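Lactoylglutathione lyase (Pseudomonas aeruginosa, PDB 4MTS) belongs to the glyoxalase/bleomycin resistance/dioxygenase superfamily and binds nickel through residues contributed by both subunits of its two-chain assembly. Local coordinates at residues A[21-26]-A[90-95]; A[83-88]-A[121-126]; A[87-90]-A[95-98]. One frame throughout, in Å; residues are numbered along the deposited sequence.

Contact 1 of 3, residues A[21-26]-A[90-95]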
ATOM      1  N   THR A  21     -16.065   0.086  -2.502  1.00 11.60           N
ATOM      2  CA  THR A  21     -17.216   0.289  -1.624  1.00 11.80           C
ATOM      3  C   THR A  21     -18.198  -0.864  -1.666  1.00 16.17           C
ATOM      4  O   THR A  21     -18.731  -1.197  -0.620  1.00 18.18           O
ATOM      5  CB  THR A  21     -17.953   1.627  -1.908  1.00 13.40           C
ATOM      6  OG1 THR A  21     -18.476   1.591  -3.242  1.00 14.58           O
ATOM      7  CG2 THR A  21     -17.068   2.841  -1.706  1.00 15.43           C
ATOM      8  N   ARG A  22     -18.498  -1.412  -2.852  1.00 16.17           N
ATOM      9  CA  ARG A  22     -19.502  -2.487  -2.990  1.00 16.31           C
ATOM     10  C   ARG A  22     -18.967  -3.867  -2.630  1.00 21.65           C
ATOM     11  O   ARG A  22     -19.582  -4.566  -1.824  1.00 22.28           O
ATOM     12  CB  ARG A  22     -20.099  -2.540  -4.393  1.00 15.94           C
ATOM     13  CG  ARG A  22     -20.890  -1.332  -4.856  1.00 28.38           C
ATOM     14  CD  ARG A  22     -21.682  -1.720  -6.104  1.00 43.70           C
ATOM     15  NE  ARG A  22     -21.371  -0.904  -7.281  1.00 55.37           N
ATOM     16  CZ  ARG A  22     -21.887  -1.104  -8.498  1.00 76.74           C
ATOM     17  NH1 ARG A  22     -22.735  -2.104  -8.713  1.00 70.36           N
ATOM     18  NH2 ARG A  22     -21.543  -0.317  -9.510  1.00 56.11           N
ATOM     19  N   ALA A  23     -17.876  -4.302  -3.293  1.00 18.61           N
ATOM     20  CA  ALA A  23     -17.299  -5.614  -3.015  1.00 17.93           C
ATOM     21  C   ALA A  23     -16.608  -5.659  -1.651  1.00 21.18           C
ATOM     22  O   ALA A  23     -16.697  -6.678  -0.949  1.00 21.36           O
ATOM     23  CB  ALA A  23     -16.328  -6.011  -4.128  1.00 18.89           C
ATOM     24  N   LEU A  24     -15.934  -4.570  -1.256  1.00 15.07           N
ATOM     25  CA  LEU A  24     -15.174  -4.560   0.007  1.00 14.45           C
ATOM     26  C   LEU A  24     -15.740  -3.766   1.173  1.00 18.07           C
ATOM     27  O   LEU A  24     -15.105  -3.708   2.225  1.00 17.02           O
ATOM     28  CB  LEU A  24     -13.698  -4.207  -0.245  1.00 14.63           C
ATOM     29  CG  LEU A  24     -12.924  -5.211  -1.127  1.00 20.32           C
ATOM     30  CD1 LEU A  24     -11.582  -4.611  -1.607  1.00 20.66           C
ATOM     31  CD2 LEU A  24     -12.681  -6.552  -0.368  1.00 20.89           C
ATOM     32  N   ASP A  25     -16.923  -3.145   1.023  1.00 14.60           N
ATOM     33  CA  ASP A  25     -17.522  -2.429   2.145  1.00 13.88           C
ATOM     34  C   ASP A  25     -16.668  -1.315   2.736  1.00 14.75           C
ATOM     35  O   ASP A  25     -16.850  -0.938   3.881  1.00 13.01           O
ATOM     36  CB  ASP A  25     -18.090  -3.370   3.229  1.00 18.19           C
ATOM     37  CG  ASP A  25     -19.186  -4.273   2.686  1.00 33.63           C
ATOM     38  OD1 ASP A  25     -20.086  -3.762   1.972  1.00 36.69           O
ATOM     39  OD2 ASP A  25     -19.111  -5.484   2.912  1.00 34.31           O
ATOM     40  N   MET A  26     -15.749  -0.745   1.938  1.00 11.57           N
ATOM     41  CA  MET A  26     -15.028   0.420   2.425  1.00  9.16           C
ATOM     42  C   MET A  26     -15.979   1.611   2.251  1.00 14.43           C
ATOM     43  O   MET A  26     -16.977   1.507   1.532  1.00 16.91           O
ATOM     44  CB  MET A  26     -13.799   0.704   1.544  1.00  9.95           C
ATOM     45  CG  MET A  26     -12.658  -0.240   1.852  1.00 12.85           C
ATOM     46  SD  MET A  26     -11.211   0.251   0.914  1.00 13.98           S
ATOM     47  CE  MET A  26     -10.143  -1.219   1.218  1.00 12.17           C
ATOM     48  N   ARG A  90     -17.653 -12.272  -6.495  1.00 22.05           N
ATOM     49  CA  ARG A  90     -18.060 -13.041  -7.672  1.00 22.54           C
ATOM     50  C   ARG A  90     -19.468 -12.649  -8.168  1.00 25.96           C
ATOM     51  O   ARG A  90     -19.648 -12.405  -9.369  1.00 25.38           O
ATOM     52  CB  ARG A  90     -17.993 -14.553  -7.372  1.00 25.90           C
ATOM     53  CG  ARG A  90     -16.935 -15.274  -8.187  1.00 31.89           C
ATOM     54  CD  ARG A  90     -16.987 -16.781  -7.967  1.00 32.55           C
ATOM     55  NE  ARG A  90     -15.648 -17.335  -7.794  1.00 33.76           N
ATOM     56  CZ  ARG A  90     -15.128 -17.637  -6.613  1.00 38.46           C
ATOM     57  NH1 ARG A  90     -15.844 -17.489  -5.507  1.00 34.36           N
ATOM     58  NH2 ARG A  90     -13.895 -18.108  -6.529  1.00 32.34           N
ATOM     59  N   ALA A  91     -20.426 -12.529  -7.225  1.00 23.87           N
ATOM     60  CA  ALA A  91     -21.830 -12.205  -7.480  1.00 24.75           C
ATOM     61  C   ALA A  91     -21.944 -10.802  -8.069  1.00 29.07           C
ATOM     62  O   ALA A  91     -22.776 -10.558  -8.929  1.00 27.31           O
ATOM     63  CB  ALA A  91     -22.636 -12.336  -6.191  1.00 25.28           C
ATOM     64  N   LEU A  92     -21.041  -9.909  -7.666  1.00 26.61           N
ATOM     65  CA  LEU A  92     -20.969  -8.547  -8.180  1.00 26.87           C
ATOM     66  C   LEU A  92     -20.209  -8.478  -9.509  1.00 29.45           C
ATOM     67  O   LEU A  92     -20.123  -7.414 -10.114  1.00 29.80           O
ATOM     68  CB  LEU A  92     -20.339  -7.613  -7.133  1.00 26.96           C
ATOM     69  CG  LEU A  92     -21.231  -7.204  -5.989  1.00 31.96           C
ATOM     70  CD1 LEU A  92     -20.411  -6.753  -4.807  1.00 32.32           C
ATOM     71  CD2 LEU A  92     -22.210  -6.113  -6.426  1.00 33.20           C
ATOM     72  N   GLY A  93     -19.681  -9.606  -9.966  1.00 24.98           N
ATOM     73  CA  GLY A  93     -18.953  -9.656 -11.229  1.00 23.88           C
ATOM     74  C   GLY A  93     -17.482  -9.301 -11.138  1.00 25.50           C
ATOM     75  O   GLY A  93     -16.849  -9.028 -12.161  1.00 27.06           O
ATOM     76  N   TYR A  94     -16.909  -9.305  -9.927  1.00 19.20           N
ATOM     77  CA  TYR A  94     -15.468  -9.021  -9.795  1.00 17.95           C
ATOM     78  C   TYR A  94     -14.629 -10.305  -9.787  1.00 22.02           C
ATOM     79  O   TYR A  94     -15.172 -11.380  -9.576  1.00 19.28           O
ATOM     80  CB  TYR A  94     -15.190  -8.139  -8.580  1.00 17.96           C
ATOM     81  CG  TYR A  94     -15.859  -6.787  -8.681  1.00 16.93           C
ATOM     82  CD1 TYR A  94     -15.457  -5.857  -9.637  1.00 18.40           C
ATOM     83  CD2 TYR A  94     -16.882  -6.433  -7.815  1.00 18.22           C
ATOM     84  CE1 TYR A  94     -16.073  -4.611  -9.733  1.00 18.32           C
ATOM     85  CE2 TYR A  94     -17.472  -5.174  -7.867  1.00 18.76           C
ATOM     86  CZ  TYR A  94     -17.082  -4.275  -8.842  1.00 22.14           C
ATOM     87  OH  TYR A  94     -17.714  -3.057  -8.914  1.00 18.99           O
ATOM     88  N   ARG A  95     -13.320 -10.191 -10.094  1.00 19.55           N
ATOM     89  CA  ARG A  95     -12.408 -11.318 -10.207  1.00 20.09           C
ATOM     90  C   ARG A  95     -11.901 -11.844  -8.889  1.00 22.30           C
ATOM     91  O   ARG A  95     -11.277 -11.114  -8.106  1.00 20.21           O
ATOM     92  CB  ARG A  95     -11.194 -10.968 -11.094  1.00 22.53           C
ATOM     93  CG  ARG A  95     -11.478 -11.034 -12.569  1.00 34.85           C
ATOM     94  CD  ARG A  95     -10.271 -10.577 -13.352  1.00 48.21           C
ATOM     95  NE  ARG A  95     -10.667  -9.654 -14.411  1.00 54.30           N
ATOM     96  CZ  ARG A  95     -10.970 -10.027 -15.648  1.00 66.74           C
ATOM     97  NH1 ARG A  95     -10.901 -11.307 -16.000  1.00 56.55           N
ATOM     98  NH2 ARG A  95     -11.339  -9.125 -16.545  1.00 48.20           N
TER
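Ala-23, in the last turn of helix 13-23, meets Leu-92 and Tyr-94 where the chain leaves helix 82-91. Its CB approaches the tyrosine ring obliquely, 3.8 Å from Tyr-94 CD2 and 4.0 Å from Tyr-94 CE2. The other half of the contact belongs to a single methyl: Leu-92 CD1 lies 3.8 Å from Ala-23 CA and the same distance from Arg-22 O, so it rests mainly on the helix backbone. Farther along, Arg-22 CB lies 4.2 Å from Leu-92 CD1 and extends the apolar surface. No hydrogen bond crosses between the segments, and together they bury 195 Å².

Leu-92 and Tyr-94 both carry CG anti to the carbonyl carbon (chi1 -77° in Leu-92, -62° in Tyr-94), and with the turn at Gly-93 both point at helix 13-23. Leu-92 O sits 4.0 Å above the plane of the Tyr-94 ring, displaced toward its rim. Between the two, Gly-93 ends the helix with positive phi in a Schellman motif, in which Gly-93 N bonds back to Arg-90 O at 2.9 Å; this reversal presents Leu-92 and Tyr-94 to the same partner. The opposing helix also finishes with a positive phi, at Asp-25 (58°), after a wider pi-type turn at 21-23. Arg-22 turns its polar end to a salt bridge with Glu-18.

The contact thus joins the C-terminal ends of two helices of the glyoxalase fold. Phe-19 of helix 13-23 completes the setting of Tyr-94 with an edge-to-face ring contact, Pro-116 also touches the tyrosine, and neighbouring Leu-24 packs on Ile-77 of strand 72-79 and Leu-113 of strand 109-114.

Contact 2 of 3, residues A[83-88]-A[121-126]; sequences AVTCAR and VELIQK. With NI (nickel (II) ion), chain E.
Thr-85 on helix 82-91 and Leu-123 on strand 120-125 bring their backbones closest, 8.3 Å between CA and CA, a spacing bridged by side chains and one water without any direct hydrogen bond. The chief apolar contact is Thr-85 CG2 against Leu-123 CD1 at 3.7 Å, the two side chains crossing obliquely. Thr-85 holds CG2 anti to its own nitrogen, which sends the methyl to the leucine while OG1 hydrogen-bonds back to Asp-81 O one turn earlier: one branch serves the interior and the other the helix. The same Leu-123 methyl has a looser neighbour in Cys-86, whose SG is 4.3 Å from Leu-123 CD1. Only 126 Å² is buried, yet Cys-86 and Leu-123 are both buried in the assembly.

Near the start of the helix, a water spans the gap. It accepts from Ala-83 N at 3.1 Å and donates to Gln-125 OE1 at 2.6 Å. That oxygen also accepts from Ala-82 N, so the glutamine reads two amides of the first turn, one directly and one through the water.

Strand alternation turns Glu-122 the other way. Its chain is extended (chi1 -179°, chi2 173°) and brings OE1 to 2.1 Å from the nickel ion, while OE2, at 3.4 Å from the nickel, hydrogen-bonds to a glycerol molecule instead. His-74 of the same chain and His-5 and Glu-56 of the second subunit bind the same metal.

One face of strand 120-125 therefore packs under helix 82-91 as the other meets the metal site. The strand runs between parallel 72-79 and antiparallel 109-114, and Cys-86 also reaches Ala-111 of the latter and Val-96 of strand 95-99.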
ATOM      1  N   ALA A  83     -14.456 -16.872   2.391  1.00 19.71           N
ATOM      2  CA  ALA A  83     -15.332 -17.494   1.384  1.00 20.36           C
ATOM      3  C   ALA A  83     -16.548 -16.599   1.098  1.00 22.52           C
ATOM      4  O   ALA A  83     -16.956 -16.481  -0.050  1.00 21.12           O
ATOM      5  CB  ALA A  83     -15.795 -18.874   1.846  1.00 21.02           C
ATOM      6  N   VAL A  84     -17.091 -15.967   2.143  1.00 20.42           N
ATOM      7  CA  VAL A  84     -18.246 -15.056   2.026  1.00 20.85           C
ATOM      8  C   VAL A  84     -17.853 -13.789   1.219  1.00 23.41           C
ATOM      9  O   VAL A  84     -18.570 -13.397   0.297  1.00 22.00           O
ATOM     10  CB  VAL A  84     -18.856 -14.737   3.408  1.00 25.32           C
ATOM     11  CG1 VAL A  84     -19.819 -13.553   3.329  1.00 24.85           C
ATOM     12  CG2 VAL A  84     -19.563 -15.968   3.987  1.00 25.26           C
ATOM     13  N   THR A  85     -16.707 -13.181   1.545  1.00 19.26           N
ATOM     14  CA  THR A  85     -16.238 -12.008   0.785  1.00 17.98           C
ATOM     15  C   THR A  85     -15.993 -12.365  -0.697  1.00 20.78           C
ATOM     16  O   THR A  85     -16.373 -11.586  -1.569  1.00 18.12           O
ATOM     17  CB  THR A  85     -15.076 -11.331   1.502  1.00 18.18           C
ATOM     18  OG1 THR A  85     -15.485 -11.125   2.841  1.00 19.73           O
ATOM     19  CG2 THR A  85     -14.707  -9.964   0.891  1.00 19.28           C
ATOM     20  N   CYS A  86     -15.408 -13.565  -0.991  1.00 18.77           N
ATOM     21  CA  CYS A  86     -15.186 -14.021  -2.365  1.00 18.18           C
ATOM     22  C   CYS A  86     -16.485 -14.153  -3.126  1.00 22.85           C
ATOM     23  O   CYS A  86     -16.559 -13.755  -4.286  1.00 21.50           O
ATOM     24  CB  CYS A  86     -14.428 -15.344  -2.378  1.00 18.14           C
ATOM     25  SG  CYS A  86     -12.681 -15.188  -1.949  1.00 21.43           S
ATOM     26  N   ALA A  87     -17.472 -14.815  -2.504  1.00 22.34           N
ATOM     27  CA  ALA A  87     -18.784 -15.081  -3.095  1.00 22.00           C
ATOM     28  C   ALA A  87     -19.501 -13.746  -3.417  1.00 24.49           C
ATOM     29  O   ALA A  87     -20.146 -13.648  -4.461  1.00 23.43           O
ATOM     30  CB  ALA A  87     -19.613 -15.927  -2.131  1.00 22.85           C
ATOM     31  N   ARG A  88     -19.321 -12.718  -2.551  1.00 22.15           N
ATOM     32  CA  ARG A  88     -19.881 -11.363  -2.741  1.00 21.30           C
ATOM     33  C   ARG A  88     -19.220 -10.730  -3.984  1.00 24.85           C
ATOM     34  O   ARG A  88     -19.928 -10.265  -4.882  1.00 23.74           O
ATOM     35  CB  ARG A  88     -19.685 -10.508  -1.482  1.00 23.49           C
ATOM     36  CG  ARG A  88     -20.332  -9.117  -1.545  1.00 28.49           C
ATOM     37  CD  ARG A  88     -20.021  -8.290  -0.311  1.00 39.10           C
ATOM     38  NE  ARG A  88     -20.429  -6.891  -0.465  1.00 47.27           N
ATOM     39  CZ  ARG A  88     -21.376  -6.291   0.254  1.00 73.19           C
ATOM     40  NH1 ARG A  88     -22.025  -6.958   1.201  1.00 65.27           N
ATOM     41  NH2 ARG A  88     -21.676  -5.017   0.035  1.00 62.95           N
ATOM     42  N   VAL A 121      -5.802  -7.752  -4.249  1.00  9.51           N
ATOM     43  CA  VAL A 121      -6.288  -7.547  -2.890  1.00  8.63           C
ATOM     44  C   VAL A 121      -6.233  -8.888  -2.187  1.00 13.69           C
ATOM     45  O   VAL A 121      -6.849  -9.860  -2.628  1.00 11.99           O
ATOM     46  CB  VAL A 121      -7.712  -6.911  -2.843  1.00 13.65           C
ATOM     47  CG1 VAL A 121      -8.194  -6.789  -1.407  1.00 14.97           C
ATOM     48  CG2 VAL A 121      -7.733  -5.552  -3.542  1.00 13.73           C
ATOM     49  N   GLU A 122      -5.459  -8.943  -1.114  1.00 10.38           N
ATOM     50  CA  GLU A 122      -5.310 -10.159  -0.321  1.00 11.22           C
ATOM     51  C   GLU A 122      -6.308 -10.120   0.819  1.00 15.72           C
ATOM     52  O   GLU A 122      -6.329  -9.172   1.621  1.00 15.50           O
ATOM     53  CB  GLU A 122      -3.867 -10.212   0.219  1.00 12.45           C
ATOM     54  CG  GLU A 122      -3.539 -11.449   1.062  1.00 16.45           C
ATOM     55  CD  GLU A 122      -2.066 -11.515   1.407  1.00 22.67           C
ATOM     56  OE1 GLU A 122      -1.575 -10.576   2.066  1.00 12.15           O
ATOM     57  OE2 GLU A 122      -1.378 -12.442   0.921  1.00 26.59           O
ATOM     58  N   LEU A 123      -7.130 -11.153   0.909  1.00 10.65           N
ATOM     59  CA  LEU A 123      -8.080 -11.266   2.030  1.00 11.04           C
ATOM     60  C   LEU A 123      -7.530 -12.253   3.044  1.00 15.45           C
ATOM     61  O   LEU A 123      -7.158 -13.361   2.672  1.00 16.14           O
ATOM     62  CB  LEU A 123      -9.456 -11.743   1.530  1.00 10.95           C
ATOM     63  CG  LEU A 123     -10.083 -10.985   0.378  1.00 15.74           C
ATOM     64  CD1 LEU A 123     -11.458 -11.594   0.019  1.00 17.57           C
ATOM     65  CD2 LEU A 123     -10.196  -9.480   0.677  1.00 16.82           C
ATOM     66  N   ILE A 124      -7.457 -11.855   4.307  1.00 13.16           N
ATOM     67  CA  ILE A 124      -6.932 -12.720   5.372  1.00 12.38           C
ATOM     68  C   ILE A 124      -8.004 -12.866   6.424  1.00 17.84           C
ATOM     69  O   ILE A 124      -8.427 -11.880   7.023  1.00 17.45           O
ATOM     70  CB  ILE A 124      -5.587 -12.212   5.953  1.00 15.29           C
ATOM     71  CG1 ILE A 124      -4.562 -12.003   4.817  1.00 14.96           C
ATOM     72  CG2 ILE A 124      -5.060 -13.228   7.028  1.00 16.27           C
ATOM     73  CD1 ILE A 124      -3.134 -11.463   5.259  1.00 18.90           C
ATOM     74  N   GLN A 125      -8.500 -14.087   6.610  1.00 16.39           N
ATOM     75  CA  GLN A 125      -9.568 -14.336   7.578  1.00 17.53           C
ATOM     76  C   GLN A 125      -9.132 -14.094   9.017  1.00 23.53           C
ATOM     77  O   GLN A 125      -8.107 -14.623   9.443  1.00 24.55           O
ATOM     78  CB  GLN A 125     -10.105 -15.768   7.407  1.00 18.80           C
ATOM     79  CG  GLN A 125     -11.362 -16.039   8.238  1.00 24.84           C
ATOM     80  CD  GLN A 125     -12.071 -17.203   7.623  1.00 31.47           C
ATOM     81  OE1 GLN A 125     -12.362 -17.208   6.424  1.00 21.88           O
ATOM     82  NE2 GLN A 125     -12.288 -18.239   8.410  1.00 26.29           N
ATOM     83  N   LYS A 126      -9.931 -13.322   9.773  1.00 23.67           N
ATOM     84  CA  LYS A 126      -9.694 -12.968  11.179  1.00 25.59           C
ATOM     85  C   LYS A 126      -9.467 -14.198  12.043  1.00 35.40           C
ATOM     86  O   LYS A 126     -10.157 -15.212  11.878  1.00 34.87           O
ATOM     87  CB  LYS A 126     -10.848 -12.115  11.727  1.00 28.62           C
ATOM     88  CG  LYS A 126     -10.437 -11.213  12.891  1.00 48.86           C
ATOM     89  CD  LYS A 126     -11.565 -10.282  13.312  1.00 61.01           C
ATOM     90  CE  LYS A 126     -11.372  -9.769  14.719  1.00 74.18           C
ATOM     91  NZ  LYS A 126     -12.463  -8.841  15.125  1.00 85.94           N
TER
HETATM   92 NI    NI E 203       0.418  -9.874   2.235  1.00 12.46          NI
HETATM   93  O   HOH W   1     -13.478 -18.768   4.601  1.00 25.66           O

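Contact 3 of 3, residues A[87-90]-A[95-98]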
ATOM      1  N   ALA A  87     -17.472 -14.815  -2.504  1.00 22.34           N
ATOM      2  CA  ALA A  87     -18.784 -15.081  -3.095  1.00 22.00           C
ATOM      3  C   ALA A  87     -19.501 -13.746  -3.417  1.00 24.49           C
ATOM      4  O   ALA A  87     -20.146 -13.648  -4.461  1.00 23.43           O
ATOM      5  CB  ALA A  87     -19.613 -15.927  -2.131  1.00 22.85           C
ATOM      6  N   ARG A  88     -19.321 -12.718  -2.551  1.00 22.15           N
ATOM      7  CA  ARG A  88     -19.881 -11.363  -2.741  1.00 21.30           C
ATOM      8  C   ARG A  88     -19.220 -10.730  -3.984  1.00 24.85           C
ATOM      9  O   ARG A  88     -19.928 -10.265  -4.882  1.00 23.74           O
ATOM     10  CB  ARG A  88     -19.685 -10.508  -1.482  1.00 23.49           C
ATOM     11  CG  ARG A  88     -20.332  -9.117  -1.545  1.00 28.49           C
ATOM     12  CD  ARG A  88     -20.021  -8.290  -0.311  1.00 39.10           C
ATOM     13  NE  ARG A  88     -20.429  -6.891  -0.465  1.00 47.27           N
ATOM     14  CZ  ARG A  88     -21.376  -6.291   0.254  1.00 73.19           C
ATOM     15  NH1 ARG A  88     -22.025  -6.958   1.201  1.00 65.27           N
ATOM     16  NH2 ARG A  88     -21.676  -5.017   0.035  1.00 62.95           N
ATOM     17  N   ALA A  89     -17.870 -10.759  -4.062  1.00 21.54           N
ATOM     18  CA  ALA A  89     -17.134 -10.242  -5.229  1.00 20.57           C
ATOM     19  C   ALA A  89     -17.594 -10.924  -6.503  1.00 23.36           C
ATOM     20  O   ALA A  89     -17.892 -10.248  -7.483  1.00 19.83           O
ATOM     21  CB  ALA A  89     -15.632 -10.461  -5.051  1.00 21.29           C
ATOM     22  N   ARG A  90     -17.653 -12.272  -6.495  1.00 22.05           N
ATOM     23  CA  ARG A  90     -18.060 -13.041  -7.672  1.00 22.54           C
ATOM     24  C   ARG A  90     -19.468 -12.649  -8.168  1.00 25.96           C
ATOM     25  O   ARG A  90     -19.648 -12.405  -9.369  1.00 25.38           O
ATOM     26  CB  ARG A  90     -17.993 -14.553  -7.372  1.00 25.90           C
ATOM     27  CG  ARG A  90     -16.935 -15.274  -8.187  1.00 31.89           C
ATOM     28  CD  ARG A  90     -16.987 -16.781  -7.967  1.00 32.55           C
ATOM     29  NE  ARG A  90     -15.648 -17.335  -7.794  1.00 33.76           N
ATOM     30  CZ  ARG A  90     -15.128 -17.637  -6.613  1.00 38.46           C
ATOM     31  NH1 ARG A  90     -15.844 -17.489  -5.507  1.00 34.36           N
ATOM     32  NH2 ARG A  90     -13.895 -18.108  -6.529  1.00 32.34           N
ATOM     33  N   ARG A  95     -13.320 -10.191 -10.094  1.00 19.55           N
ATOM     34  CA  ARG A  95     -12.408 -11.318 -10.207  1.00 20.09           C
ATOM     35  C   ARG A  95     -11.901 -11.844  -8.889  1.00 22.30           C
ATOM     36  O   ARG A  95     -11.277 -11.114  -8.106  1.00 20.21           O
ATOM     37  CB  ARG A  95     -11.194 -10.968 -11.094  1.00 22.53           C
ATOM     38  CG  ARG A  95     -11.478 -11.034 -12.569  1.00 34.85           C
ATOM     39  CD  ARG A  95     -10.271 -10.577 -13.352  1.00 48.21           C
ATOM     40  NE  ARG A  95     -10.667  -9.654 -14.411  1.00 54.30           N
ATOM     41  CZ  ARG A  95     -10.970 -10.027 -15.648  1.00 66.74           C
ATOM     42  NH1 ARG A  95     -10.901 -11.307 -16.000  1.00 56.55           N
ATOM     43  NH2 ARG A  95     -11.339  -9.125 -16.545  1.00 48.20           N
ATOM     44  N   VAL A  96     -12.117 -13.143  -8.667  1.00 18.74           N
ATOM     45  CA  VAL A  96     -11.528 -13.821  -7.527  1.00 17.50           C
ATOM     46  C   VAL A  96     -10.411 -14.619  -8.245  1.00 22.20           C
ATOM     47  O   VAL A  96     -10.723 -15.446  -9.110  1.00 20.88           O
ATOM     48  CB  VAL A  96     -12.503 -14.747  -6.743  1.00 19.64           C
ATOM     49  CG1 VAL A  96     -11.765 -15.459  -5.614  1.00 18.99           C
ATOM     50  CG2 VAL A  96     -13.714 -13.978  -6.195  1.00 19.18           C
ATOM     51  N   THR A  97      -9.134 -14.330  -7.933  1.00 17.34           N
ATOM     52  CA  THR A  97      -7.983 -14.989  -8.568  1.00 17.24           C
ATOM     53  C   THR A  97      -7.521 -16.216  -7.809  1.00 20.45           C
ATOM     54  O   THR A  97      -6.862 -17.062  -8.406  1.00 21.31           O
ATOM     55  CB  THR A  97      -6.846 -14.022  -8.853  1.00 20.42           C
ATOM     56  OG1 THR A  97      -6.473 -13.401  -7.631  1.00 17.71           O
ATOM     57  CG2 THR A  97      -7.226 -12.980  -9.899  1.00 20.69           C
ATOM     58  N   ARG A  98      -7.861 -16.302  -6.504  1.00 16.44           N
ATOM     59  CA  ARG A  98      -7.580 -17.427  -5.617  1.00 15.72           C
ATOM     60  C   ARG A  98      -8.671 -17.460  -4.573  1.00 20.07           C
ATOM     61  O   ARG A  98      -8.769 -16.538  -3.747  1.00 17.45           O
ATOM     62  CB  ARG A  98      -6.168 -17.328  -4.977  1.00 17.79           C
ATOM     63  CG  ARG A  98      -5.837 -18.510  -4.081  1.00 21.11           C
ATOM     64  CD  ARG A  98      -4.645 -18.261  -3.182  1.00 39.03           C
ATOM     65  NE  ARG A  98      -4.190 -19.491  -2.518  1.00 54.12           N
ATOM     66  CZ  ARG A  98      -4.701 -19.988  -1.392  1.00 71.46           C
ATOM     67  NH1 ARG A  98      -5.718 -19.383  -0.789  1.00 58.97           N
ATOM     68  NH2 ARG A  98      -4.206 -21.101  -0.868  1.00 61.06           N
TER
HETATM   69  O   HOH W   2     -11.951 -17.823  -8.549  1.00 32.89           O
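Val-96 packs under Ala-89 and Arg-90 in a helix-turn-strand contact of the glyoxalase fold: helix 82-91 ends, the chain reverses in a few residues, and strand 95-99 comes back against it. The backbones come nearest at Arg-90 and Arg-95, whose CA atoms are 6.4 Å apart, but the valine contributes the largest share of the 168 Å² buried. With CG1 anti to the backbone N (chi1 177°), its two methyls meet the helix at different points. CG2 touches Ala-89 CB at 4.2 Å and also lies along the arginine, 3.9 Å from Arg-90 CZ; CG1 touches only its far end, 3.5 Å from Arg-90 NH2.

The arginine chain bends at chi3 (-136°) and folds its guanidinium over the valine, the two side chains crossing at about a right angle. Val-96 CB lies 3.6 Å above one guanidinium face, offset toward the rim, so the flat cationic group lies on an apolar branch. Its orientation is further fixed by a salt bridge from NH2 to Glu-99 on the same strand.

Beyond the valine, Thr-97 and Arg-98 both face Phe-112 of strand 109-114 in a classic beta bulge, where the strand turns a corner. A water closes the contact: it accepts from Arg-90 NH2 at 2.8 Å and donates to Val-96 O at 2.7 Å.

How the contacts relate
Helix 82-91 is common to all three contacts: its first turns face strand 120-125 in contact 2, its last turn folds onto strand 95-99 in contact 3, and its end meets helix 13-23 in contact 1. Contacts 1 and 2 have centres about 10 Å apart and are tied through Arg-88, whose NH2 forms a salt bridge with Asp-25 OD1 at 2.8 Å; Leu-24 CD2 also packs on Leu-123 CD2 at 4.0 Å. Tyr-94 N, probably hydrogen-bonded to Ala-89 O, joins contacts 1 and 3. Contacts 2 and 3, with centres about 8 Å apart, reach the same sheet. Contact 2 alone includes a nickel ligand, Glu-122.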